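Local coordinates for acetate kinase (Entamoeba histolytica, PDB 4H0O), which probably interconverts acetate and acetyl phosphate as a pyrophosphate-dependent acetate kinase of the ASKHA superfamily, at residues 286-289 and 290-294; 338-341 and 342-345; 356-360 and 361-365. All blocks are in the same frame, centred on the assembly; numbering follows the deposited sequence.

Interaction 1: 286-289 and 290-294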
loop_
_atom_site.group_PDB
_atom_site.type_symbol
_atom_site.label_atom_id
_atom_site.label_comp_id
_atom_site.label_asym_id
_atom_site.label_seq_id
_atom_site.Cartn_x
_atom_site.Cartn_y
_atom_site.Cartn_z
ATOM N N ARG B 286 13.101 -6.199 19.096
ATOM C CA ARG B 286 14.316 -6.128 19.904
ATOM C C ARG B 286 15.127 -7.425 19.860
ATOM O O ARG B 286 16.358 -7.391 19.856
ATOM C CB ARG B 286 13.976 -5.736 21.346
ATOM C CG ARG B 286 13.386 -4.332 21.474
ATOM C CD ARG B 286 12.711 -4.123 22.821
ATOM N NE ARG B 286 11.594 -5.044 23.012
ATOM C CZ ARG B 286 10.864 -5.126 24.121
ATOM N NH1 ARG B 286 11.126 -4.337 25.154
ATOM N NH2 ARG B 286 9.870 -6.000 24.197
ATOM N N ASP B 287 14.435 -8.561 19.821
ATOM C CA ASP B 287 15.090 -9.856 19.649
ATOM C C ASP B 287 15.706 -9.960 18.256
ATOM O O ASP B 287 16.778 -10.548 18.081
ATOM C CB ASP B 287 14.096 -11.004 19.860
ATOM C CG ASP B 287 13.560 -11.069 21.280
ATOM O OD1 ASP B 287 14.261 -10.616 22.210
ATOM O OD2 ASP B 287 12.434 -11.581 21.462
ATOM N N ILE B 288 15.016 -9.391 17.270
ATOM C CA ILE B 288 15.486 -9.370 15.887
ATOM C C ILE B 288 16.786 -8.577 15.756
ATOM O O ILE B 288 17.753 -9.053 15.159
ATOM C CB ILE B 288 14.409 -8.786 14.943
ATOM C CG1 ILE B 288 13.240 -9.765 14.812
ATOM C CG2 ILE B 288 14.991 -8.484 13.574
ATOM C CD1 ILE B 288 12.050 -9.220 14.047
ATOM N N LEU B 289 16.797 -7.369 16.315
ATOM C CA LEU B 289 17.991 -6.532 16.343
ATOM C C LEU B 289 19.128 -7.234 17.078
ATOM O O LEU B 289 20.282 -7.186 16.654
ATOM C CB LEU B 289 17.684 -5.201 17.031
ATOM C CG LEU B 289 16.782 -4.215 16.292
ATOM C CD1 LEU B 289 16.447 -3.032 17.182
ATOM C CD2 LEU B 289 17.466 -3.739 15.026
ATOM N N HIS B 290 18.784 -7.885 18.185
ATOM C CA HIS B 290 19.752 -8.611 18.997
ATOM C C HIS B 290 20.430 -9.727 18.202
ATOM O O HIS B 290 21.649 -9.884 18.257
ATOM C CB HIS B 290 19.064 -9.177 20.238
ATOM C CG HIS B 290 20.002 -9.800 21.218
ATOM N ND1 HIS B 290 20.182 -11.162 21.317
ATOM C CD2 HIS B 290 20.815 -9.247 22.153
ATOM C CE1 HIS B 290 21.064 -11.423 22.265
ATOM N NE2 HIS B 290 21.462 -10.275 22.786
ATOM N N GLU B 291 19.634 -10.492 17.458
ATOM C CA GLU B 291 20.151 -11.590 16.639
ATOM C C GLU B 291 21.095 -11.085 15.549
ATOM O O GLU B 291 22.124 -11.705 15.270
ATOM C CB GLU B 291 18.994 -12.383 16.017
ATOM C CG GLU B 291 19.417 -13.587 15.165
ATOM C CD GLU B 291 19.693 -14.839 15.990
ATOM O OE1 GLU B 291 19.822 -14.726 17.227
ATOM O OE2 GLU B 291 19.782 -15.937 15.397
ATOM N N ILE B 292 20.736 -9.959 14.936
ATOM C CA ILE B 292 21.570 -9.337 13.912
ATOM C C ILE B 292 22.928 -8.959 14.492
ATOM O O ILE B 292 23.973 -9.314 13.944
ATOM C CB ILE B 292 20.913 -8.064 13.335
ATOM C CG1 ILE B 292 19.606 -8.407 12.619
ATOM C CG2 ILE B 292 21.863 -7.356 12.381
ATOM C CD1 ILE B 292 18.791 -7.193 12.212
ATOM N N GLU B 293 22.902 -8.244 15.612
ATOM C CA GLU B 293 24.116 -7.702 16.218
ATOM C C GLU B 293 25.002 -8.754 16.892
ATOM O O GLU B 293 26.214 -8.568 16.995
ATOM C CB GLU B 293 23.759 -6.582 17.197
ATOM C CG GLU B 293 23.205 -5.334 16.516
ATOM C CD GLU B 293 22.682 -4.305 17.503
ATOM O OE1 GLU B 293 22.416 -4.672 18.669
ATOM O OE2 GLU B 293 22.533 -3.127 17.108
ATOM N N THR B 294 24.402 -9.850 17.349
ATOM C CA THR B 294 25.177 -10.957 17.910
ATOM C C THR B 294 25.530 -11.972 16.829
ATOM O O THR B 294 26.155 -12.995 17.115
ATOM C CB THR B 294 24.431 -11.681 19.053
ATOM O OG1 THR B 294 23.247 -12.306 18.542
ATOM C CG2 THR B 294 24.058 -10.703 20.158
#

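Interaction 2: 338-341 and 342-345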
loop_
_atom_site.group_PDB
_atom_site.type_symbol
_atom_site.label_atom_id
_atom_site.label_comp_id
_atom_site.label_asym_id
_atom_site.label_seq_id
_atom_site.Cartn_x
_atom_site.Cartn_y
_atom_site.Cartn_z
ATOM N N LEU B 338 8.869 4.287 20.984
ATOM C CA LEU B 338 9.439 4.991 22.128
ATOM C C LEU B 338 10.775 4.403 22.574
ATOM O O LEU B 338 11.665 5.136 23.007
ATOM C CB LEU B 338 8.457 4.963 23.302
ATOM C CG LEU B 338 7.062 5.539 23.054
ATOM C CD1 LEU B 338 6.133 5.210 24.211
ATOM C CD2 LEU B 338 7.122 7.046 22.831
ATOM N N GLU B 339 10.915 3.084 22.452
ATOM C CA GLU B 339 12.011 2.367 23.108
ATOM C C GLU B 339 12.968 1.631 22.163
ATOM O O GLU B 339 13.762 0.804 22.610
ATOM C CB GLU B 339 11.441 1.295 24.045
ATOM C CG GLU B 339 10.390 1.819 25.022
ATOM C CD GLU B 339 9.863 0.744 25.959
ATOM O OE1 GLU B 339 10.302 -0.421 25.848
ATOM O OE2 GLU B 339 9.008 1.068 26.813
ATOM N N VAL B 340 12.893 1.926 20.867
ATOM C CA VAL B 340 13.754 1.276 19.876
ATOM C C VAL B 340 14.341 2.349 18.955
ATOM O O VAL B 340 13.747 2.689 17.931
ATOM C CB VAL B 340 13.059 0.199 19.021
ATOM C CG1 VAL B 340 14.058 -0.478 18.095
ATOM C CG2 VAL B 340 12.388 -0.829 19.914
ATOM N N TRP B 341 15.514 2.869 19.315
ATOM C CA TRP B 341 16.109 3.990 18.584
ATOM C C TRP B 341 16.581 3.636 17.171
ATOM O O TRP B 341 16.664 4.513 16.307
ATOM C CB TRP B 341 17.260 4.616 19.383
ATOM C CG TRP B 341 18.447 3.724 19.543
ATOM C CD1 TRP B 341 18.702 2.879 20.583
ATOM C CD2 TRP B 341 19.552 3.596 18.641
ATOM N NE1 TRP B 341 19.894 2.228 20.382
ATOM C CE2 TRP B 341 20.438 2.651 19.195
ATOM C CE3 TRP B 341 19.880 4.188 17.415
ATOM C CZ2 TRP B 341 21.630 2.281 18.569
ATOM C CZ3 TRP B 341 21.062 3.821 16.792
ATOM C CH2 TRP B 341 21.923 2.877 17.370
ATOM N N GLN B 342 16.898 2.365 16.939
ATOM C CA GLN B 342 17.367 1.925 15.627
ATOM C C GLN B 342 16.299 2.109 14.548
ATOM O O GLN B 342 16.620 2.427 13.401
ATOM C CB GLN B 342 17.826 0.462 15.665
ATOM C CG GLN B 342 19.100 0.205 16.467
ATOM C CD GLN B 342 18.820 -0.123 17.919
ATOM O OE1 GLN B 342 17.743 0.176 18.438
ATOM N NE2 GLN B 342 19.788 -0.747 18.585
ATOM N N VAL B 343 15.036 1.902 14.915
ATOM C CA VAL B 343 13.927 2.093 13.984
ATOM C C VAL B 343 13.786 3.562 13.598
ATOM O O VAL B 343 13.651 3.891 12.416
ATOM C CB VAL B 343 12.594 1.558 14.565
ATOM C CG1 VAL B 343 11.401 2.131 13.814
ATOM C CG2 VAL B 343 12.569 0.037 14.514
ATOM N N ARG B 344 13.832 4.440 14.597
ATOM C CA ARG B 344 13.727 5.879 14.369
ATOM C C ARG B 344 14.880 6.382 13.506
ATOM O O ARG B 344 14.682 7.195 12.601
ATOM C CB ARG B 344 13.700 6.640 15.701
ATOM C CG ARG B 344 12.514 6.300 16.608
ATOM C CD ARG B 344 12.465 7.226 17.821
ATOM N NE ARG B 344 13.647 7.096 18.672
ATOM C CZ ARG B 344 13.632 6.586 19.900
ATOM N NH1 ARG B 344 12.492 6.167 20.431
ATOM N NH2 ARG B 344 14.756 6.503 20.602
ATOM N N LYS B 345 16.082 5.892 13.791
ATOM C CA LYS B 345 17.264 6.275 13.028
ATOM C C LYS B 345 17.140 5.811 11.580
ATOM O O LYS B 345 17.416 6.569 10.650
ATOM C CB LYS B 345 18.529 5.694 13.668
ATOM C CG LYS B 345 19.828 6.076 12.969
ATOM C CD LYS B 345 19.882 7.569 12.671
ATOM C CE LYS B 345 21.307 8.034 12.394
ATOM N NZ LYS B 345 22.085 7.042 11.610
#

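Interaction 3: 356-360 and 361-365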
loop_
_atom_site.group_PDB
_atom_site.type_symbol
_atom_site.label_atom_id
_atom_site.label_comp_id
_atom_site.label_asym_id
_atom_site.label_seq_id
_atom_site.Cartn_x
_atom_site.Cartn_y
_atom_site.Cartn_z
ATOM N N ILE B 356 15.444 16.488 7.609
ATOM C CA ILE B 356 15.498 15.940 8.964
ATOM C C ILE B 356 16.938 15.821 9.456
ATOM O O ILE B 356 17.716 15.002 8.959
ATOM C CB ILE B 356 14.784 14.571 9.075
ATOM C CG1 ILE B 356 13.270 14.756 8.973
ATOM C CG2 ILE B 356 15.118 13.890 10.397
ATOM C CD1 ILE B 356 12.469 13.472 9.123
ATOM N N GLU B 357 17.282 16.654 10.435
ATOM C CA GLU B 357 18.609 16.652 11.035
ATOM C C GLU B 357 18.497 16.107 12.452
ATOM O O GLU B 357 18.123 16.829 13.380
ATOM C CB GLU B 357 19.177 18.071 11.054
ATOM C CG GLU B 357 18.943 18.830 9.755
ATOM C CD GLU B 357 19.463 20.258 9.792
ATOM O OE1 GLU B 357 19.549 20.842 10.896
ATOM O OE2 GLU B 357 19.786 20.795 8.711
ATOM N N LEU B 358 18.820 14.828 12.610
ATOM C CA LEU B 358 18.592 14.127 13.868
ATOM C C LEU B 358 19.769 14.272 14.834
ATOM O O LEU B 358 20.925 14.079 14.449
ATOM C CB LEU B 358 18.316 12.644 13.594
ATOM C CG LEU B 358 17.503 11.877 14.640
ATOM C CD1 LEU B 358 16.079 12.405 14.700
ATOM C CD2 LEU B 358 17.501 10.391 14.344
ATOM N N ASP B 359 19.477 14.626 16.083
ATOM C CA ASP B 359 20.497 14.591 17.124
ATOM C C ASP B 359 20.669 13.131 17.532
ATOM O O ASP B 359 19.862 12.589 18.296
ATOM C CB ASP B 359 20.093 15.451 18.325
ATOM C CG ASP B 359 21.262 15.749 19.258
ATOM O OD1 ASP B 359 22.178 14.905 19.371
ATOM O OD2 ASP B 359 21.263 16.834 19.883
ATOM N N ASP B 360 21.712 12.497 17.005
ATOM C CA ASP B 360 21.923 11.062 17.188
ATOM C C ASP B 360 22.207 10.664 18.637
ATOM O O ASP B 360 21.939 9.529 19.035
ATOM C CB ASP B 360 23.034 10.556 16.260
ATOM C CG ASP B 360 22.596 10.494 14.810
ATOM O OD1 ASP B 360 21.397 10.239 14.568
ATOM O OD2 ASP B 360 23.441 10.700 13.915
ATOM N N SER B 361 22.736 11.596 19.423
ATOM C CA SER B 361 23.032 11.319 20.824
ATOM C C SER B 361 21.753 11.303 21.661
ATOM O O SER B 361 21.598 10.466 22.550
ATOM C CB SER B 361 24.027 12.339 21.381
ATOM O OG SER B 361 24.540 11.916 22.630
ATOM N N LEU B 362 20.839 12.227 21.372
ATOM C CA LEU B 362 19.545 12.261 22.050
ATOM C C LEU B 362 18.715 11.032 21.686
ATOM O O LEU B 362 18.053 10.439 22.540
ATOM C CB LEU B 362 18.767 13.533 21.696
ATOM C CG LEU B 362 19.247 14.868 22.273
ATOM C CD1 LEU B 362 18.252 15.979 21.970
ATOM C CD2 LEU B 362 19.469 14.757 23.768
ATOM N N ASN B 363 18.758 10.650 20.413
ATOM C CA ASN B 363 17.969 9.522 19.931
ATOM C C ASN B 363 18.375 8.192 20.559
ATOM O O ASN B 363 17.517 7.384 20.916
ATOM C CB ASN B 363 18.039 9.424 18.407
ATOM C CG ASN B 363 17.224 8.268 17.863
ATOM O OD1 ASN B 363 16.005 8.216 18.044
ATOM N ND2 ASN B 363 17.889 7.336 17.187
ATOM N N GLU B 364 19.682 7.973 20.696
ATOM C CA GLU B 364 20.195 6.713 21.232
ATOM C C GLU B 364 19.919 6.540 22.725
ATOM O O GLU B 364 20.024 5.434 23.254
ATOM C CB GLU B 364 21.696 6.573 20.947
ATOM C CG GLU B 364 22.021 6.169 19.510
ATOM C CD GLU B 364 23.501 6.283 19.176
ATOM O OE1 GLU B 364 24.342 6.070 20.076
ATOM O OE2 GLU B 364 23.821 6.590 18.007
ATOM N N LYS B 365 19.555 7.628 23.401
ATOM C CA LYS B 365 19.343 7.592 24.847
ATOM C C LYS B 365 17.879 7.763 25.255
ATOM O O LYS B 365 17.522 7.549 26.414
ATOM C CB LYS B 365 20.215 8.647 25.536
ATOM C CG LYS B 365 21.707 8.414 25.347
ATOM C CD LYS B 365 22.537 9.622 25.756
ATOM C CE LYS B 365 24.014 9.366 25.496
ATOM N NZ LYS B 365 24.231 8.783 24.141
HETATM O O HOH W 1 20.720 7.687 16.416
#

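Interaction 1: 286-289 and 290-294
The imidazole of His-290 carries the methyl CG2 of Thr-294 over one face, 3.7 Å above the ring plane and displaced toward the rim, while His-290 CB lies 3.3 Å from Arg-286 O on the preceding turn. Both contacts lie on the short surface helix 285-293, held by i to i+4 backbone bonds, and the residue that follows it. With CG anti to the backbone N (chi1 -173°), the ring is swung toward the C-terminal end, where the threonine methyl can reach it.

Four bonds join the two segments. The first, His-290 N to Arg-286 O, measures 3.0 Å, with the donor tilted 33° from the carbonyl plane. That tilt falls at each step to 20° for Glu-293 N to Leu-289 O, also 3.0 Å, so the carbonyls meet their donors closer to plane toward the end of the helix.

On the side facing helix 299-324, Ile-292 leans back over Ile-288: its CG1 passes 3.2 Å from Ile-288 O, and its CD1 meets Ile-288 CG2 at 4.2 Å. Both isoleucines then touch Cys-302 of helix 299-324, which places this side of the helix against the longer one. The polar ends look to other partners. Arg-286, a predicted ATP-binding residue, forms a salt bridge with Asp-284, Asp-287 accepts from Ser-282, and Glu-291, bent at chi2, takes the backbone N-H of Lys-298.

Thr-294 closes the helix by gripping one carbonyl twice: its backbone N donates to His-290 O at 2.9 Å, and OG1 donates to the same oxygen at 2.9 Å from the opposite face of the carbonyl plane.

Interaction 2: 338-341 and 342-345
Two helices, 334-339 and 341-350, follow each other closely, and Val-340 lies between them, at the N-cap position of the second. In the first turn of helix 341-350 the side chain of Gln-342 folds over one face of the neighbouring Trp-341 indole. The amide and ring planes are only 16° apart, and Gln-342 CD lies 3.4 Å from the ring plane, offset toward its rim, so the amide is stacked on the indole. Nearer the backbone, Gln-342 CG sits over the six-membered ring on that face, 3.8 Å from its centroid and close to the ring normal, a CH-pi contact. Two torsions allow this: Trp-341 CG lies between the backbone N and the carbonyl carbon (chi1 67°), and the glutamine chain bends at chi2.

Arg-344 reaches back past Val-340 to the first helix. Its NH1 donates to Leu-338 O at 2.9 Å; the oxygen lies in the guanidinium plane, yet the donor stands above the carbonyl plane, 75° out of it. One guanidinium face lies over Trp-341 CA, and NH2 comes within 3.4 Å of Trp-341 CB. Further bonds, from NH1 to Gly-337 O and from the remaining nitrogens to Asn-363 and Ser-366, use every nitrogen of the buried group and fix its rotation.

Val-340 CG1 also packs on Val-343 CG2 at 3.9 Å, beside a weak bond from Val-343 N to Val-340 O. The regular i to i+4 pattern starts one residue later, with Lys-345 N donating to Trp-341 O at 2.9 Å.

Interaction 3: 356-360 and 361-365
Asp-359 has CG anti to its own amide (chi1 -165°), which carries the carboxylate forward to the first turn of helix 360-365. Leu-362, with CG beside its own backbone N (chi1 -72°), lies against that carboxylate, its CG 3.7 Å from Asp-359 OD2. Asp-359 is the N-cap residue, and its other oxygen accepts the capping bond: Ser-361 N donates to Asp-359 OD1 over 3.4 Å, at 138°, a weak bond. The backbone bonds behind it are firmer. Asn-363 N reaches Asp-359 O at 3.1 Å, in the carbonyl plane, and Glu-364 N reaches Asp-360 O at 3.2 Å from above that carbonyl's plane.

Asn-363 is buried, and its amide is well provided for. OD1 accepts from Arg-344 NE, while ND2 donates both to Trp-341 O and, at 3.0 Å, to a water. That water in turn donates to Asp-360 OD1 at 3.2 Å, thereby bridging the first turn from its acidic side chain to the asparagine. Leu-358 CD2 rests against the amide carbon Asn-363 CG at 4.1 Å.

Asp-359 and Asp-360 both stand at the N-terminal end of the helix, where its dipole would probably favour their charge, although the long bond from Ser-361 N to Asp-359 suggests that the direct contribution of the cap is modest.

Interaction 2 lies between the other two. It meets interaction 1, whose centre is 13 Å away, by packing, with Leu-289 CD1 3.6 Å from Val-340 CG1. Toward interaction 3, with centres 10 Å apart, the joint is polar and short: 2.7 Å from Arg-344 NE to Asn-363 OD1 and 3.2 Å from Trp-341 O to Asn-363 ND2. Interactions 1 and 3 do not touch; their nearest atoms are about 10 Å apart. Arg-286, one of three predicted ATP-binding residues, belongs to interaction 1, and its side chain is about 4 Å from that of Val-340 in interaction 2. Interaction 3 lies away from the predicted sites.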